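Local coordinates for hemopexin fold protein CP4 (Vigna unguiculata, PDB 3OYO) that is a seed protein with a four-bladed haemopexin fold that binds calcium and whose precise role is not established, plant haemopexins probably being functionally diverse, at residues 9-14 / 86-91; 25-30 / 216-221. All blocks are in the same frame, centred on the assembly; numbering follows the deposited sequence.

Contact 1: 9-14 / 86-91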
loop_
_atom_site.group_PDB
_atom_site.type_symbol
_atom_site.label_atom_id
_atom_site.label_comp_id
_atom_site.label_asym_id
_atom_site.label_seq_id
_atom_site.Cartn_x
_atom_site.Cartn_y
_atom_site.Cartn_z
ATOM N N ARG A 9 -2.860 -1.043 6.045
ATOM C CA ARG A 9 -3.758 -0.998 7.154
ATOM C C ARG A 9 -3.132 -1.621 8.366
ATOM O O ARG A 9 -2.371 -2.602 8.273
ATOM C CB ARG A 9 -5.089 -1.626 6.807
ATOM C CG ARG A 9 -5.123 -3.102 6.891
ATOM C CD ARG A 9 -6.560 -3.433 7.054
ATOM N NE ARG A 9 -6.801 -4.821 7.387
ATOM C CZ ARG A 9 -6.387 -5.870 6.688
ATOM N NH1 ARG A 9 -5.600 -5.748 5.613
ATOM N NH2 ARG A 9 -6.731 -7.075 7.103
ATOM N N SER A 10 -3.457 -1.020 9.501
ATOM C CA SER A 10 -2.945 -1.436 10.788
ATOM C C SER A 10 -3.615 -2.689 11.392
ATOM O O SER A 10 -4.704 -3.130 10.976
ATOM C CB SER A 10 -3.091 -0.298 11.773
ATOM O OG SER A 10 -2.700 -0.734 13.066
ATOM N N SER A 11 -2.921 -3.233 12.400
ATOM C CA SER A 11 -3.461 -4.296 13.229
ATOM C C SER A 11 -4.558 -3.678 14.104
ATOM O O SER A 11 -5.463 -4.379 14.539
ATOM C CB SER A 11 -2.362 -4.931 14.098
ATOM O OG SER A 11 -1.580 -3.936 14.729
ATOM N N SER A 12 -4.474 -2.374 14.357
ATOM C CA SER A 12 -5.563 -1.676 15.062
ATOM C C SER A 12 -6.752 -1.477 14.118
ATOM O O SER A 12 -6.632 -0.949 13.011
ATOM C CB SER A 12 -5.117 -0.334 15.622
ATOM O OG SER A 12 -4.063 -0.456 16.572
ATOM N N GLU A 13 -7.907 -1.908 14.572
ATOM C CA GLU A 13 -9.135 -1.808 13.780
ATOM C C GLU A 13 -9.453 -0.391 13.283
ATOM O O GLU A 13 -9.496 0.576 14.049
ATOM C CB GLU A 13 -10.314 -2.328 14.606
ATOM C CG GLU A 13 -10.232 -3.831 14.827
ATOM C CD GLU A 13 -10.714 -4.612 13.619
ATOM O OE1 GLU A 13 -11.720 -4.188 13.013
ATOM O OE2 GLU A 13 -10.095 -5.631 13.264
ATOM N N TYR A 14 -9.679 -0.316 11.976
ATOM C CA TYR A 14 -10.020 0.929 11.285
ATOM C C TYR A 14 -8.986 2.008 11.427
ATOM O O TYR A 14 -9.290 3.171 11.490
ATOM C CB TYR A 14 -11.435 1.384 11.654
ATOM C CG TYR A 14 -12.395 0.479 10.978
ATOM C CD1 TYR A 14 -12.857 -0.688 11.607
ATOM C CD2 TYR A 14 -12.742 0.707 9.670
ATOM C CE1 TYR A 14 -13.675 -1.594 10.945
ATOM C CE2 TYR A 14 -13.567 -0.186 8.993
ATOM C CZ TYR A 14 -14.032 -1.320 9.623
ATOM O OH TYR A 14 -14.813 -2.172 8.883
ATOM N N TYR A 86 5.775 -3.237 13.401
ATOM C CA TYR A 86 5.665 -1.829 13.848
ATOM C C TYR A 86 5.150 -1.723 15.281
ATOM O O TYR A 86 5.153 -0.637 15.842
ATOM C CB TYR A 86 4.800 -0.965 12.908
ATOM C CG TYR A 86 3.473 -1.551 12.582
ATOM C CD1 TYR A 86 3.345 -2.466 11.504
ATOM C CD2 TYR A 86 2.342 -1.191 13.287
ATOM C CE1 TYR A 86 2.133 -3.036 11.183
ATOM C CE2 TYR A 86 1.082 -1.763 12.957
ATOM C CZ TYR A 86 1.002 -2.688 11.931
ATOM O OH TYR A 86 -0.178 -3.269 11.597
ATOM N N ALA A 87 4.731 -2.847 15.865
ATOM C CA ALA A 87 4.398 -2.881 17.300
ATOM C C ALA A 87 3.586 -1.651 17.802
ATOM O O ALA A 87 4.063 -0.874 18.620
ATOM C CB ALA A 87 5.674 -3.052 18.106
ATOM N N PRO A 88 2.342 -1.480 17.320
ATOM C CA PRO A 88 1.545 -0.309 17.658
ATOM C C PRO A 88 1.484 -0.038 19.187
ATOM O O PRO A 88 1.218 -0.936 19.964
ATOM C CB PRO A 88 0.153 -0.655 17.117
ATOM C CG PRO A 88 0.366 -1.645 16.124
ATOM C CD PRO A 88 1.573 -2.436 16.513
ATOM N N GLY A 89 1.760 1.200 19.583
ATOM C CA GLY A 89 1.668 1.613 20.985
ATOM C C GLY A 89 2.863 1.305 21.872
ATOM O O GLY A 89 2.754 1.404 23.078
ATOM N N THR A 90 3.981 0.883 21.289
ATOM C CA THR A 90 5.137 0.517 22.094
ATOM C C THR A 90 6.404 1.116 21.445
ATOM O O THR A 90 6.364 1.645 20.334
ATOM C CB THR A 90 5.306 -1.008 22.255
ATOM O OG1 THR A 90 5.907 -1.591 21.076
ATOM C CG2 THR A 90 3.972 -1.731 22.531
ATOM N N THR A 91 7.524 1.014 22.170
ATOM C CA THR A 91 8.828 1.418 21.658
ATOM C C THR A 91 9.545 0.189 21.050
ATOM O O THR A 91 10.764 0.189 20.903
ATOM C CB THR A 91 9.729 1.970 22.821
ATOM O OG1 THR A 91 10.007 0.910 23.746
ATOM C CG2 THR A 91 9.059 3.122 23.562
#
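The backbone N of Ser11 donates to the phenol oxygen of Tyr86, with 2.9 Å between Ser11 N and Tyr86 OH. The bond is bent, 130° at the hydrogen, and the donor lies at the ring edge, in the ring plane. Ser11 OG approaches the same phenol oxygen, a weak contact at best at 3.5 Å from Ser11 OG to Tyr86 OH; the stronger partner of this hydroxyl is Ser71. Within 9-14 the loop is drawn together by an ST turn, in which Ser12 N gives a straighter bond of 2.7 Å to Ser10 OG. Ser10 OG, held anti to its own amide nitrogen (chi1 175°), also lies near the plane of the Tyr86 ring at its edge, 3.9 Å from Tyr86 CE2. An alanine in place of Tyr86 would probably leave the Ser11 amide without this acceptor and open a gap beside Ser10, since the ring reaches across from one loop to the other.

Pro88 adds to the packing of the Tyr86 ring: its CG comes within 3.3 Å of Ser11 OG. Beyond it, the Ser12 hydroxyl only approaches the proline, at 4.3 Å from Ser12 OG to Pro88 CB. Pro88 is itself the second residue of a type II turn from Ala87 to Thr90, where Ala87 O accepts from both the backbone N and OG1 of Thr90. Phe8 meets the Tyr86 ring from outside the two loops. The contact thus joins the loop between strands 6-9 and 15-20 of one blade to the loop following strand 80-85 of the next, an interblade junction of the haemopexin beta-propeller.

Contact 2: 25-30 / 216-221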
loop_
_atom_site.group_PDB
_atom_site.type_symbol
_atom_site.label_atom_id
_atom_site.label_comp_id
_atom_site.label_asym_id
_atom_site.label_seq_id
_atom_site.Cartn_x
_atom_site.Cartn_y
_atom_site.Cartn_z
ATOM N N VAL A 25 1.109 9.820 8.294
ATOM C CA VAL A 25 0.037 10.080 9.277
ATOM C C VAL A 25 -0.602 8.742 9.545
ATOM O O VAL A 25 -0.503 7.819 8.725
ATOM C CB VAL A 25 -1.028 11.094 8.760
ATOM C CG1 VAL A 25 -0.380 12.464 8.540
ATOM C CG2 VAL A 25 -1.695 10.616 7.458
ATOM N N ARG A 26 -1.221 8.630 10.702
ATOM C CA ARG A 26 -1.987 7.458 11.044
ATOM C C ARG A 26 -3.421 7.932 11.212
ATOM O O ARG A 26 -3.683 8.831 11.999
ATOM C CB ARG A 26 -1.469 6.831 12.358
ATOM C CG ARG A 26 -2.259 5.646 12.823
ATOM C CD ARG A 26 -1.649 5.062 14.078
ATOM N NE ARG A 26 -1.530 6.092 15.110
ATOM C CZ ARG A 26 -2.200 6.058 16.242
ATOM N NH1 ARG A 26 -2.987 5.007 16.500
ATOM N NH2 ARG A 26 -2.047 7.032 17.134
ATOM N N LEU A 27 -4.347 7.302 10.482
ATOM C CA LEU A 27 -5.755 7.700 10.516
ATOM C C LEU A 27 -6.690 6.626 11.037
ATOM O O LEU A 27 -6.461 5.426 10.849
ATOM C CB LEU A 27 -6.309 8.095 9.153
ATOM C CG LEU A 27 -5.722 9.035 8.125
ATOM C CD1 LEU A 27 -6.838 9.352 7.168
ATOM C CD2 LEU A 27 -5.135 10.326 8.751
ATOM N N HIS A 28 -7.768 7.088 11.665
ATOM C CA HIS A 28 -8.870 6.223 11.982
ATOM C C HIS A 28 -9.909 6.558 10.913
ATOM O O HIS A 28 -10.213 7.728 10.651
ATOM C CB HIS A 28 -9.420 6.494 13.387
ATOM C CG HIS A 28 -10.723 5.808 13.639
ATOM N ND1 HIS A 28 -10.799 4.478 13.981
ATOM C CD2 HIS A 28 -12.001 6.250 13.552
ATOM C CE1 HIS A 28 -12.066 4.124 14.086
ATOM N NE2 HIS A 28 -12.814 5.183 13.839
ATOM N N TYR A 29 -10.445 5.536 10.259
ATOM C CA TYR A 29 -11.388 5.792 9.190
ATOM C C TYR A 29 -12.687 5.014 9.416
ATOM O O TYR A 29 -12.741 4.057 10.200
ATOM C CB TYR A 29 -10.723 5.495 7.830
ATOM C CG TYR A 29 -10.380 4.024 7.601
ATOM C CD1 TYR A 29 -9.357 3.395 8.335
ATOM C CD2 TYR A 29 -11.101 3.262 6.667
ATOM C CE1 TYR A 29 -9.056 2.047 8.140
ATOM C CE2 TYR A 29 -10.795 1.916 6.457
ATOM C CZ TYR A 29 -9.801 1.315 7.206
ATOM O OH TYR A 29 -9.536 -0.011 7.029
ATOM N N THR A 30 -13.732 5.462 8.727
ATOM C CA THR A 30 -15.054 4.860 8.802
ATOM C C THR A 30 -15.620 4.803 7.417
ATOM O O THR A 30 -16.047 5.830 6.880
ATOM C CB THR A 30 -16.036 5.639 9.724
ATOM O OG1 THR A 30 -15.450 5.750 11.032
ATOM C CG2 THR A 30 -17.385 4.827 9.834
ATOM N N TRP A 216 -11.288 12.318 1.837
ATOM C CA TRP A 216 -10.572 12.326 3.121
ATOM C C TRP A 216 -10.272 13.785 3.475
ATOM O O TRP A 216 -9.078 14.160 3.584
ATOM C CB TRP A 216 -9.233 11.532 3.028
ATOM C CG TRP A 216 -9.349 10.182 2.369
ATOM C CD1 TRP A 216 -9.540 9.929 1.033
ATOM C CD2 TRP A 216 -9.305 8.903 3.014
ATOM N NE1 TRP A 216 -9.618 8.588 0.813
ATOM C CE2 TRP A 216 -9.470 7.923 1.999
ATOM C CE3 TRP A 216 -9.123 8.486 4.338
ATOM C CZ2 TRP A 216 -9.473 6.551 2.267
ATOM C CZ3 TRP A 216 -9.131 7.099 4.614
ATOM C CH2 TRP A 216 -9.304 6.155 3.578
ATOM N N PRO A 217 -11.347 14.613 3.646
ATOM C CA PRO A 217 -11.229 16.065 3.881
ATOM C C PRO A 217 -10.285 16.420 5.030
ATOM O O PRO A 217 -9.678 17.494 5.007
ATOM C CB PRO A 217 -12.678 16.496 4.207
ATOM C CG PRO A 217 -13.341 15.239 4.658
ATOM C CD PRO A 217 -12.760 14.182 3.756
ATOM N N VAL A 218 -10.144 15.514 6.011
ATOM C CA VAL A 218 -9.220 15.732 7.131
ATOM C C VAL A 218 -7.764 15.925 6.681
ATOM O O VAL A 218 -6.942 16.399 7.457
ATOM C CB VAL A 218 -9.328 14.628 8.226
ATOM C CG1 VAL A 218 -8.469 13.375 7.872
ATOM C CG2 VAL A 218 -8.952 15.154 9.563
ATOM N N LEU A 219 -7.437 15.602 5.429
ATOM C CA LEU A 219 -6.039 15.744 4.993
ATOM C C LEU A 219 -5.815 17.150 4.455
ATOM O O LEU A 219 -4.675 17.585 4.213
ATOM C CB LEU A 219 -5.668 14.670 3.950
ATOM C CG LEU A 219 -5.710 13.202 4.394
ATOM C CD1 LEU A 219 -5.284 12.387 3.233
ATOM C CD2 LEU A 219 -4.845 12.936 5.637
ATOM N N LYS A 220 -6.924 17.863 4.259
ATOM C CA LYS A 220 -6.856 19.220 3.690
ATOM C C LYS A 220 -5.931 20.113 4.505
ATOM O O LYS A 220 -6.045 20.179 5.717
ATOM C CB LYS A 220 -8.241 19.851 3.609
ATOM C CG LYS A 220 -9.163 19.220 2.615
ATOM C CD LYS A 220 -10.528 19.923 2.740
ATOM C CE LYS A 220 -11.594 19.397 1.770
ATOM N NZ LYS A 220 -12.898 19.978 2.260
ATOM N N GLY A 221 -5.001 20.765 3.808
ATOM C CA GLY A 221 -4.034 21.674 4.430
ATOM C C GLY A 221 -2.858 20.970 5.055
ATOM O O GLY A 221 -2.087 21.568 5.782
#
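Leu27 projects from strand 23-28 between Trp216 and Leu219, and this apolar contact is part of the propeller closure: it sets a strand of the N-terminal blade against the segment that follows helix 212-215 at the end of the last blade. The backbones stand well apart, with 9.4 Å between Leu27 CA and Val218 CA and 9.0 Å between Tyr29 CA and Trp216 CA, so side chains alone fill the interval and no hydrogen bond crosses it.

Alternation along 25-30 supplies the bumps. Val25, Leu27 and Tyr29 have CB directed at 216-221, whereas His28 turns away. The two branches of Leu27 divide the work. CD1 lies against the six-membered part of the indole, 3.7 Å from Trp216 CE3, and is approached more loosely by Val218 CG1; CD2 points to the neighbouring leucine, with 4.1 Å between Leu27 CD2 and Leu219 CD2. The hollow that receives Leu27 is therefore bounded by Trp216, Val218 and Leu219.

Leu219 in turn sends its CD2 toward two side chains of the strand, since it also approaches Val25 CG2 at 4.3 Å. With chi2 at -179° it is CD1 that extends anti to CA, and the other branch, CD2, turns to the strand, although the CB of Leu219 does not face it. Trp216 likewise reaches over from a CB that does not face the strand: with CG anti to its carbonyl carbon (chi1 -47°), the indole reaches past Leu27 to Tyr29. Around it, Tyr184, Tyr191 and Phe18 make edge-to-face contacts with the indole. The Tyr29 hydroxyl is held by His178, while at the base of its side chain Tyr29 CB rests 3.9 Å from Trp216 CZ3.

Overall arrangement
The centres of the two contacts lie about 17 Å apart, and both involve the sheet of strands 6-9, 15-20, 23-28 and 37-44. Along the chain the order is 9-14, 25-30, 86-91, 216-221, so their segments alternate. Contact 1 ties this blade forward to the loop after strand 80-85, and contact 2 ties it back to the segment after helix 212-215; between them the first blade meets both the second and the last, as closure of a four-bladed ring requires. They also touch directly: Tyr14 O lies 2.9 Å from Tyr29 N, probably a hydrogen bond. His178 adds a further bridge, bonding to Ser10 O and Tyr29 OH.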